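Local coordinates for protein bifunctional pinoresinol-lariciresinol reductase 1 (Thuja plicata, PDB 1QYD) that catalyses the NADPH-dependent, enantioselective reduction of pinoresinol to lariciresinol and of lariciresinol to secoisolariciresinol in lignan biosynthesis, at residues Leu183-Val195 with His271-Asn283. Sequence-based numbering, arbitrary orientation.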
loop_
_atom_site.group_PDB
_atom_site.type_symbol
_atom_site.label_atom_id
_atom_site.label_comp_id
_atom_site.label_asym_id
_atom_site.label_seq_id
_atom_site.Cartn_x
_atom_site.Cartn_y
_atom_site.Cartn_z
ATOM N N LEU A 183 12.762 27.145 -9.135
ATOM C CA LEU A 183 13.773 26.279 -8.553
ATOM C C LEU A 183 14.217 25.327 -9.672
ATOM O O LEU A 183 13.355 24.779 -10.371
ATOM C CB LEU A 183 13.135 25.542 -7.371
ATOM C CG LEU A 183 13.966 24.991 -6.172
ATOM C CD1 LEU A 183 13.369 25.499 -4.850
ATOM C CD2 LEU A 183 13.895 23.469 -6.106
ATOM N N ILE A 184 15.539 25.206 -9.956
ATOM C CA ILE A 184 16.034 24.255 -10.960
ATOM C C ILE A 184 16.806 23.127 -10.278
ATOM O O ILE A 184 17.438 23.250 -9.234
ATOM C CB ILE A 184 16.961 24.933 -12.044
ATOM C CG1 ILE A 184 16.219 25.987 -12.854
ATOM C CG2 ILE A 184 17.417 23.882 -13.049
ATOM C CD1 ILE A 184 16.900 26.405 -14.179
ATOM N N TYR A 185 16.712 21.951 -10.873
ATOM C CA TYR A 185 17.302 20.784 -10.284
ATOM C C TYR A 185 18.655 20.563 -10.917
ATOM O O TYR A 185 18.839 20.100 -12.043
ATOM C CB TYR A 185 16.314 19.627 -10.493
ATOM C CG TYR A 185 14.961 20.001 -9.871
ATOM C CD1 TYR A 185 13.860 20.263 -10.700
ATOM C CD2 TYR A 185 14.848 20.160 -8.484
ATOM C CE1 TYR A 185 12.661 20.712 -10.153
ATOM C CE2 TYR A 185 13.656 20.588 -7.929
ATOM C CZ TYR A 185 12.579 20.874 -8.768
ATOM O OH TYR A 185 11.431 21.419 -8.228
ATOM N N GLY A 186 19.602 21.060 -10.137
ATOM C CA GLY A 186 21.011 20.911 -10.434
ATOM C C GLY A 186 21.491 21.890 -11.470
ATOM O O GLY A 186 21.819 23.051 -11.205
ATOM N N ASP A 187 21.537 21.314 -12.659
ATOM C CA ASP A 187 21.951 22.010 -13.856
ATOM C C ASP A 187 20.728 22.413 -14.642
ATOM O O ASP A 187 20.621 23.536 -15.114
ATOM C CB ASP A 187 22.861 21.085 -14.696
ATOM C CG ASP A 187 22.410 19.634 -14.969
ATOM O OD1 ASP A 187 23.068 18.980 -15.777
ATOM O OD2 ASP A 187 21.436 19.136 -14.390
ATOM N N GLY A 188 19.782 21.475 -14.732
ATOM C CA GLY A 188 18.588 21.631 -15.535
ATOM C C GLY A 188 18.916 21.387 -16.993
ATOM O O GLY A 188 18.311 21.997 -17.861
ATOM N N ASN A 189 19.899 20.533 -17.287
ATOM C CA ASN A 189 20.276 20.229 -18.668
ATOM C C ASN A 189 19.869 18.852 -19.131
ATOM O O ASN A 189 19.782 18.576 -20.336
ATOM C CB ASN A 189 21.765 20.314 -18.872
ATOM C CG ASN A 189 22.255 21.731 -18.692
ATOM O OD1 ASN A 189 21.723 22.702 -19.244
ATOM N ND2 ASN A 189 23.299 21.821 -17.877
ATOM N N VAL A 190 19.654 18.037 -18.082
ATOM C CA VAL A 190 19.207 16.661 -18.145
ATOM C C VAL A 190 17.875 16.698 -18.843
ATOM O O VAL A 190 16.979 17.420 -18.431
ATOM C CB VAL A 190 19.029 16.090 -16.755
ATOM C CG1 VAL A 190 18.598 14.650 -16.910
ATOM C CG2 VAL A 190 20.317 16.184 -15.940
ATOM N N LYS A 191 17.801 15.944 -19.924
ATOM C CA LYS A 191 16.645 15.880 -20.788
ATOM C C LYS A 191 15.454 15.103 -20.234
ATOM O O LYS A 191 15.576 14.077 -19.557
ATOM C CB LYS A 191 17.119 15.287 -22.101
ATOM C CG LYS A 191 18.118 16.225 -22.790
ATOM C CD LYS A 191 17.383 17.380 -23.408
ATOM C CE LYS A 191 18.398 18.144 -24.193
ATOM N NZ LYS A 191 17.709 18.908 -25.217
ATOM N N GLY A 192 14.293 15.696 -20.525
ATOM C CA GLY A 192 12.982 15.176 -20.166
ATOM C C GLY A 192 12.059 15.189 -21.391
ATOM O O GLY A 192 12.401 15.725 -22.457
ATOM N N ILE A 193 10.882 14.565 -21.281
ATOM C CA ILE A 193 9.979 14.510 -22.413
ATOM C C ILE A 193 8.670 15.003 -21.859
ATOM O O ILE A 193 8.306 14.705 -20.734
ATOM C CB ILE A 193 9.946 13.032 -22.954
ATOM C CG1 ILE A 193 11.333 12.688 -23.457
ATOM C CG2 ILE A 193 8.974 12.855 -24.114
ATOM C CD1 ILE A 193 11.465 11.268 -23.901
ATOM N N TRP A 194 7.943 15.797 -22.611
ATOM C CA TRP A 194 6.791 16.470 -22.077
ATOM C C TRP A 194 5.683 16.263 -23.111
ATOM O O TRP A 194 5.953 16.566 -24.285
ATOM C CB TRP A 194 7.187 17.947 -21.901
ATOM C CG TRP A 194 8.478 18.293 -21.133
ATOM C CD1 TRP A 194 9.719 18.101 -21.695
ATOM C CD2 TRP A 194 8.578 18.803 -19.868
ATOM N NE1 TRP A 194 10.609 18.457 -20.813
ATOM C CE2 TRP A 194 9.969 18.882 -19.722
ATOM C CE3 TRP A 194 7.754 19.219 -18.827
ATOM C CZ2 TRP A 194 10.550 19.363 -18.554
ATOM C CZ3 TRP A 194 8.339 19.711 -17.646
ATOM C CH2 TRP A 194 9.722 19.780 -17.508
ATOM N N VAL A 195 4.471 15.721 -22.775
ATOM C CA VAL A 195 3.415 15.436 -23.762
ATOM C C VAL A 195 1.996 15.892 -23.404
ATOM O O VAL A 195 1.479 15.724 -22.304
ATOM C CB VAL A 195 3.362 13.897 -24.085
ATOM C CG1 VAL A 195 2.450 13.632 -25.276
ATOM C CG2 VAL A 195 4.719 13.382 -24.555
ATOM N N HIS A 271 11.157 10.948 -8.033
ATOM C CA HIS A 271 10.312 10.645 -9.169
ATOM C C HIS A 271 10.687 11.893 -9.926
ATOM O O HIS A 271 11.339 11.840 -10.953
ATOM C CB HIS A 271 8.860 10.586 -8.675
ATOM C CG HIS A 271 7.736 11.054 -9.572
ATOM N ND1 HIS A 271 6.771 11.870 -9.176
ATOM C CD2 HIS A 271 7.520 10.702 -10.878
ATOM C CE1 HIS A 271 5.975 12.018 -10.206
ATOM N NE2 HIS A 271 6.425 11.317 -11.228
ATOM N N LEU A 272 10.383 13.046 -9.348
ATOM C CA LEU A 272 10.837 14.322 -9.857
ATOM C C LEU A 272 12.353 14.369 -9.774
ATOM O O LEU A 272 13.020 15.148 -10.449
ATOM C CB LEU A 272 10.220 15.366 -9.000
ATOM C CG LEU A 272 10.428 16.810 -9.262
ATOM C CD1 LEU A 272 9.795 17.228 -10.559
ATOM C CD2 LEU A 272 9.783 17.558 -8.121
ATOM N N TYR A 273 12.885 13.520 -8.897
ATOM C CA TYR A 273 14.302 13.368 -8.733
ATOM C C TYR A 273 14.821 12.241 -9.627
ATOM O O TYR A 273 16.013 12.178 -9.898
ATOM C CB TYR A 273 14.559 13.156 -7.223
ATOM C CG TYR A 273 14.415 14.463 -6.393
ATOM C CD1 TYR A 273 15.515 14.961 -5.671
ATOM C CD2 TYR A 273 13.231 15.224 -6.372
ATOM C CE1 TYR A 273 15.448 16.167 -4.960
ATOM C CE2 TYR A 273 13.154 16.438 -5.667
ATOM C CZ TYR A 273 14.266 16.905 -4.965
ATOM O OH TYR A 273 14.214 18.118 -4.289
ATOM N N GLN A 274 13.979 11.353 -10.170
ATOM C CA GLN A 274 14.409 10.351 -11.140
ATOM C C GLN A 274 14.314 10.983 -12.517
ATOM O O GLN A 274 15.129 10.667 -13.371
ATOM C CB GLN A 274 13.510 9.139 -11.134
ATOM C CG GLN A 274 13.056 8.601 -9.780
ATOM C CD GLN A 274 14.041 7.855 -8.889
ATOM O OE1 GLN A 274 15.051 7.276 -9.305
ATOM N NE2 GLN A 274 13.716 7.821 -7.603
ATOM N N ILE A 275 13.301 11.832 -12.782
ATOM C CA ILE A 275 13.132 12.657 -13.992
ATOM C C ILE A 275 14.301 13.673 -14.246
ATOM O O ILE A 275 14.967 13.667 -15.293
ATOM C CB ILE A 275 11.782 13.462 -13.898
ATOM C CG1 ILE A 275 10.596 12.563 -13.851
ATOM C CG2 ILE A 275 11.560 14.294 -15.139
ATOM C CD1 ILE A 275 9.302 13.374 -13.604
ATOM N N PHE A 276 14.569 14.586 -13.289
ATOM C CA PHE A 276 15.564 15.645 -13.462
ATOM C C PHE A 276 16.800 15.496 -12.553
ATOM O O PHE A 276 17.100 16.423 -11.791
ATOM C CB PHE A 276 14.905 17.052 -13.203
ATOM C CG PHE A 276 13.547 17.382 -13.840
ATOM C CD1 PHE A 276 13.461 17.725 -15.181
ATOM C CD2 PHE A 276 12.376 17.336 -13.063
ATOM C CE1 PHE A 276 12.217 18.021 -15.744
ATOM C CE2 PHE A 276 11.127 17.630 -13.624
ATOM C CZ PHE A 276 11.048 17.977 -14.971
ATOM N N PHE A 277 17.519 14.348 -12.585
ATOM C CA PHE A 277 18.773 14.080 -11.868
ATOM C C PHE A 277 19.481 12.808 -12.314
ATOM O O PHE A 277 20.704 12.836 -12.519
ATOM C CB PHE A 277 18.633 13.885 -10.374
ATOM C CG PHE A 277 18.632 15.153 -9.552
ATOM C CD1 PHE A 277 17.503 15.467 -8.777
ATOM C CD2 PHE A 277 19.739 16.010 -9.588
ATOM C CE1 PHE A 277 17.476 16.645 -8.042
ATOM C CE2 PHE A 277 19.699 17.189 -8.840
ATOM C CZ PHE A 277 18.572 17.504 -8.073
ATOM N N ARG A 278 18.744 11.669 -12.327
ATOM C CA ARG A 278 19.215 10.369 -12.809
ATOM C C ARG A 278 18.685 10.175 -14.228
ATOM O O ARG A 278 19.041 9.230 -14.941
ATOM C CB ARG A 278 18.724 9.204 -11.914
ATOM C CG ARG A 278 19.672 8.670 -10.816
ATOM C CD ARG A 278 20.111 9.689 -9.729
ATOM N NE ARG A 278 18.984 10.313 -9.039
ATOM C CZ ARG A 278 18.996 10.888 -7.819
ATOM N NH1 ARG A 278 20.087 10.971 -7.045
ATOM N NH2 ARG A 278 17.838 11.390 -7.365
ATOM N N GLY A 279 17.807 11.089 -14.657
ATOM C CA GLY A 279 17.328 11.181 -16.026
ATOM C C GLY A 279 16.612 10.002 -16.648
ATOM O O GLY A 279 16.745 9.834 -17.853
ATOM N N ASP A 280 15.814 9.227 -15.900
ATOM C CA ASP A 280 15.046 8.102 -16.439
ATOM C C ASP A 280 13.972 8.357 -17.509
ATOM O O ASP A 280 13.082 7.519 -17.698
ATOM C CB ASP A 280 14.390 7.354 -15.282
ATOM C CG ASP A 280 15.373 6.775 -14.290
ATOM O OD1 ASP A 280 15.080 6.792 -13.089
ATOM O OD2 ASP A 280 16.415 6.294 -14.732
ATOM N N LEU A 281 13.993 9.453 -18.264
ATOM C CA LEU A 281 13.017 9.607 -19.322
ATOM C C LEU A 281 13.575 9.340 -20.716
ATOM O O LEU A 281 12.911 8.779 -21.597
ATOM C CB LEU A 281 12.421 11.022 -19.217
ATOM C CG LEU A 281 11.120 11.067 -18.385
ATOM C CD1 LEU A 281 11.430 11.010 -16.931
ATOM C CD2 LEU A 281 10.399 12.353 -18.568
ATOM N N TYR A 282 14.831 9.744 -20.880
ATOM C CA TYR A 282 15.576 9.632 -22.114
ATOM C C TYR A 282 16.941 8.977 -21.934
ATOM O O TYR A 282 17.594 8.716 -22.939
ATOM C CB TYR A 282 15.792 11.006 -22.730
ATOM C CG TYR A 282 15.821 10.894 -24.244
ATOM C CD1 TYR A 282 14.614 10.848 -24.927
ATOM C CD2 TYR A 282 17.007 10.754 -24.966
ATOM C CE1 TYR A 282 14.580 10.649 -26.307
ATOM C CE2 TYR A 282 16.985 10.551 -26.352
ATOM C CZ TYR A 282 15.764 10.495 -27.018
ATOM O OH TYR A 282 15.703 10.249 -28.380
ATOM N N ASN A 283 17.434 8.649 -20.729
ATOM C CA ASN A 283 18.742 8.036 -20.535
ATOM C C ASN A 283 18.868 6.569 -20.968
ATOM O O ASN A 283 19.636 5.793 -20.373
ATOM C CB ASN A 283 19.144 8.157 -19.051
ATOM C CG ASN A 283 18.483 7.230 -18.011
ATOM O OD1 ASN A 283 17.436 6.622 -18.238
ATOM N ND2 ASN A 283 19.056 7.070 -16.819
#
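Phe276, the residue that leaves the short helix 272-275, sits between Tyr185 and Trp194 and gives a clear example of two chain segments joined by aromatic packing, with no hydrogen bond crossing between them. On one flank the far end of the indole meets the phenyl rim: Trp194 CH2 is 3.4 Å from Phe276 CZ, near the plane of the phenyl ring, and the two planes meet obliquely, at 37°. With CG anti to its carbonyl carbon (chi1 -52°), Trp194 swings its six-membered ring off the strand to reach this rim, while NE1 is held by Leu227 O. On the other flank the Tyr185 and Phe276 rings are nearly parallel, at 22°, but offset, with little of one ring over the other; CD1 of Tyr185 is 4.0 Å from Phe276 CD2. Ile275 CG2 lies over the centre of one Phe276 face, 3.5 Å above it. An alanine in place of Trp194 would probably open a gap beside the Phe276 rim, leave that ring freer to shift and deprive Leu227 O of the indole N-H.

Apolar contacts extend the seam both ways. Tyr185 CB rests 3.9 Å from Phe277 CZ, and the Tyr185 hydroxyl is hydrogen-bonded to Ala169 O. Val190 CG1 lies 3.8 Å from Gly279 CA, where a side chain would crowd it. Farther along, Leu281 CD2 comes beside Ile193 N, and Ile193 CD1 meets the edge of the Tyr282 ring, whose cation-pi partner is Arg221.

Strand 191-195 is the middle strand of a small mixed sheet. The aromatic cluster of Tyr185, Trp194 and Phe276 joins that sheet and its preceding turn to the segment beginning at His271, the inferred substrate-binding residue, within this NmrA-type reductase.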